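Side-chain contact in Rho guanine nucleotide exchange factor 11 (Homo sapiens, PDB 5JHH), which probably activates Rho-family GTPases by promoting exchange of their bound guanine nucleotide, through paired RhoGEF (DH) and PH domains: residues 78-83 and 103-108. Numbering follows the deposited sequence.
With GOL (glycerol), chain E.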
loop_
_atom_site.group_PDB
_atom_site.type_symbol
_atom_site.label_atom_id
_atom_site.label_comp_id
_atom_site.label_asym_id
_atom_site.label_seq_id
_atom_site.Cartn_x
_atom_site.Cartn_y
_atom_site.Cartn_z
ATOM N N ASN A 78 17.576 -17.040 2.764
ATOM C CA ASN A 78 18.029 -18.328 3.244
ATOM C C ASN A 78 19.243 -18.161 4.164
ATOM O O ASN A 78 19.270 -18.710 5.251
ATOM C CB ASN A 78 18.396 -19.174 2.053
ATOM C CG ASN A 78 18.951 -20.538 2.430
ATOM O OD1 ASN A 78 18.265 -21.378 2.991
ATOM N ND2 ASN A 78 20.197 -20.760 2.085
ATOM N N SER A 79 20.193 -17.337 3.763
ATOM C CA SER A 79 21.349 -17.084 4.583
ATOM C C SER A 79 20.899 -16.580 5.934
ATOM O O SER A 79 21.303 -17.089 6.954
ATOM C CB SER A 79 22.322 -16.107 3.911
ATOM O OG SER A 79 21.736 -14.816 3.721
ATOM N N TRP A 80 20.020 -15.599 5.952
ATOM C CA TRP A 80 19.550 -15.060 7.218
ATOM C C TRP A 80 18.825 -16.142 8.022
ATOM O O TRP A 80 19.037 -16.325 9.217
ATOM C CB TRP A 80 18.616 -13.858 6.987
ATOM C CG TRP A 80 18.503 -12.963 8.159
ATOM C CD1 TRP A 80 19.512 -12.622 8.993
ATOM C CD2 TRP A 80 17.339 -12.245 8.618
ATOM N NE1 TRP A 80 19.063 -11.754 9.950
ATOM C CE2 TRP A 80 17.730 -11.518 9.754
ATOM C CE3 TRP A 80 15.989 -12.199 8.213
ATOM C CZ2 TRP A 80 16.840 -10.686 10.468
ATOM C CZ3 TRP A 80 15.108 -11.396 8.898
ATOM C CH2 TRP A 80 15.541 -10.637 10.033
ATOM N N CYS A 81 17.961 -16.855 7.341
ATOM C CA CYS A 81 17.286 -17.965 7.945
ATOM C C CYS A 81 18.250 -18.972 8.580
ATOM O O CYS A 81 18.004 -19.436 9.672
ATOM C CB CYS A 81 16.501 -18.666 6.895
ATOM S SG CYS A 81 14.886 -19.021 7.464
ATOM N N GLU A 82 19.329 -19.330 7.897
ATOM C CA GLU A 82 20.296 -20.268 8.470
ATOM C C GLU A 82 21.019 -19.679 9.709
ATOM O O GLU A 82 21.361 -20.431 10.627
ATOM C CB GLU A 82 21.337 -20.758 7.436
ATOM C CG GLU A 82 20.815 -21.734 6.365
ATOM C CD GLU A 82 20.351 -23.099 6.905
ATOM O OE1 GLU A 82 21.214 -23.901 7.319
ATOM O OE2 GLU A 82 19.125 -23.401 6.889
ATOM N N ALA A 83 21.260 -18.367 9.740
ATOM C CA ALA A 83 21.845 -17.754 10.935
ATOM C C ALA A 83 20.852 -17.775 12.093
ATOM O O ALA A 83 21.263 -17.847 13.241
ATOM C CB ALA A 83 22.328 -16.332 10.666
ATOM N N ALA A 103 23.041 -7.813 10.962
ATOM C CA ALA A 103 23.690 -8.530 9.914
ATOM C C ALA A 103 22.797 -8.607 8.643
ATOM O O ALA A 103 23.294 -8.852 7.529
ATOM C CB ALA A 103 24.095 -9.911 10.396
ATOM N N ARG A 104 21.502 -8.367 8.794
ATOM C CA ARG A 104 20.618 -8.293 7.611
ATOM C C ARG A 104 20.258 -6.882 7.174
ATOM O O ARG A 104 20.018 -6.625 6.003
ATOM C CB ARG A 104 19.342 -9.098 7.828
ATOM C CG ARG A 104 18.518 -9.409 6.559
ATOM C CD ARG A 104 19.207 -8.906 5.269
ATOM N NE ARG A 104 19.946 -9.918 4.635
ATOM C CZ ARG A 104 20.881 -9.782 3.725
ATOM N NH1 ARG A 104 21.356 -8.626 3.305
ATOM N NH2 ARG A 104 21.365 -10.892 3.275
ATOM N N PHE A 105 20.190 -5.958 8.098
ATOM C CA PHE A 105 19.537 -4.698 7.804
ATOM C C PHE A 105 20.407 -3.504 7.914
ATOM O O PHE A 105 19.920 -2.391 7.741
ATOM C CB PHE A 105 18.359 -4.494 8.769
ATOM C CG PHE A 105 17.318 -5.538 8.668
ATOM C CD1 PHE A 105 16.705 -5.804 7.454
ATOM C CD2 PHE A 105 16.876 -6.213 9.802
ATOM C CE1 PHE A 105 15.734 -6.804 7.357
ATOM C CE2 PHE A 105 15.881 -7.166 9.712
ATOM C CZ PHE A 105 15.323 -7.471 8.470
ATOM N N ASP A 106 21.686 -3.702 8.218
ATOM C CA ASP A 106 22.620 -2.584 8.372
ATOM C C ASP A 106 23.832 -2.716 7.434
ATOM O O ASP A 106 24.169 -3.814 6.997
ATOM C CB ASP A 106 23.098 -2.547 9.822
ATOM C CG ASP A 106 23.790 -1.229 10.206
ATOM O OD1 ASP A 106 23.375 -0.130 9.764
ATOM O OD2 ASP A 106 24.754 -1.298 10.984
ATOM N N GLY A 107 24.472 -1.574 7.175
ATOM C CA GLY A 107 25.671 -1.454 6.401
ATOM C C GLY A 107 25.548 -2.151 5.062
ATOM O O GLY A 107 24.542 -2.006 4.397
ATOM N N PRO A 108 26.575 -2.934 4.693
ATOM C CA PRO A 108 26.599 -3.598 3.426
ATOM C C PRO A 108 25.350 -4.464 3.222
ATOM O O PRO A 108 24.878 -4.571 2.094
ATOM C CB PRO A 108 27.855 -4.465 3.510
ATOM C CG PRO A 108 28.790 -3.641 4.362
ATOM C CD PRO A 108 27.848 -3.113 5.436
HETATM C C1 GOL E . 23.940 -13.759 8.020
HETATM O O1 GOL E . 22.834 -13.497 8.884
HETATM C C2 GOL E . 23.882 -12.934 6.716
HETATM O O2 GOL E . 24.144 -13.879 5.703
HETATM C C3 GOL E . 22.578 -12.155 6.431
HETATM O O3 GOL E . 21.628 -12.837 5.569
#
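Segments 78-83 of helix 70-89 and 103-108 at the end of helix 98-105 come closest at Trp80 and Arg104, CA atoms 6.9 Å apart. Both helices belong to the all-helical RhoGEF (Dbl homology) domain, and the contact is buried. With CG anti to the backbone N (chi1 -158°), Trp80 reaches across to the second helix, where the aliphatic base of Arg104 lies over one indole face: CB sits 3.5 Å from the centroid of the five-membered ring, a CH-pi contact. Farther along the indole, Phe105 turns its edge to the face of the six-membered ring in an offset edge-to-face pair, planes at 74°, with Phe105 CE2 3.5 Å from Trp80 CH2. Trp80 NE1 is satisfied by Leu100 O, one turn before Arg104 on helix 98-105. Without the indole, as with an alanine here, Arg104 CB would probably lose the face it lies on, Phe105 this aromatic neighbour and Leu100 O this donor. Beyond Phe105, Tyr173 and helix 189-227 continue the core. Between Ser79 and the Arg104 guanidinium, a glycerol, probably from the crystallisation liquor, bridges the helices. Its O3 donates to Ser79 OG at 2.7 Å and accepts a weak bond from Arg104 NH2 at 3.0 Å, bent to 127° at the hydrogen.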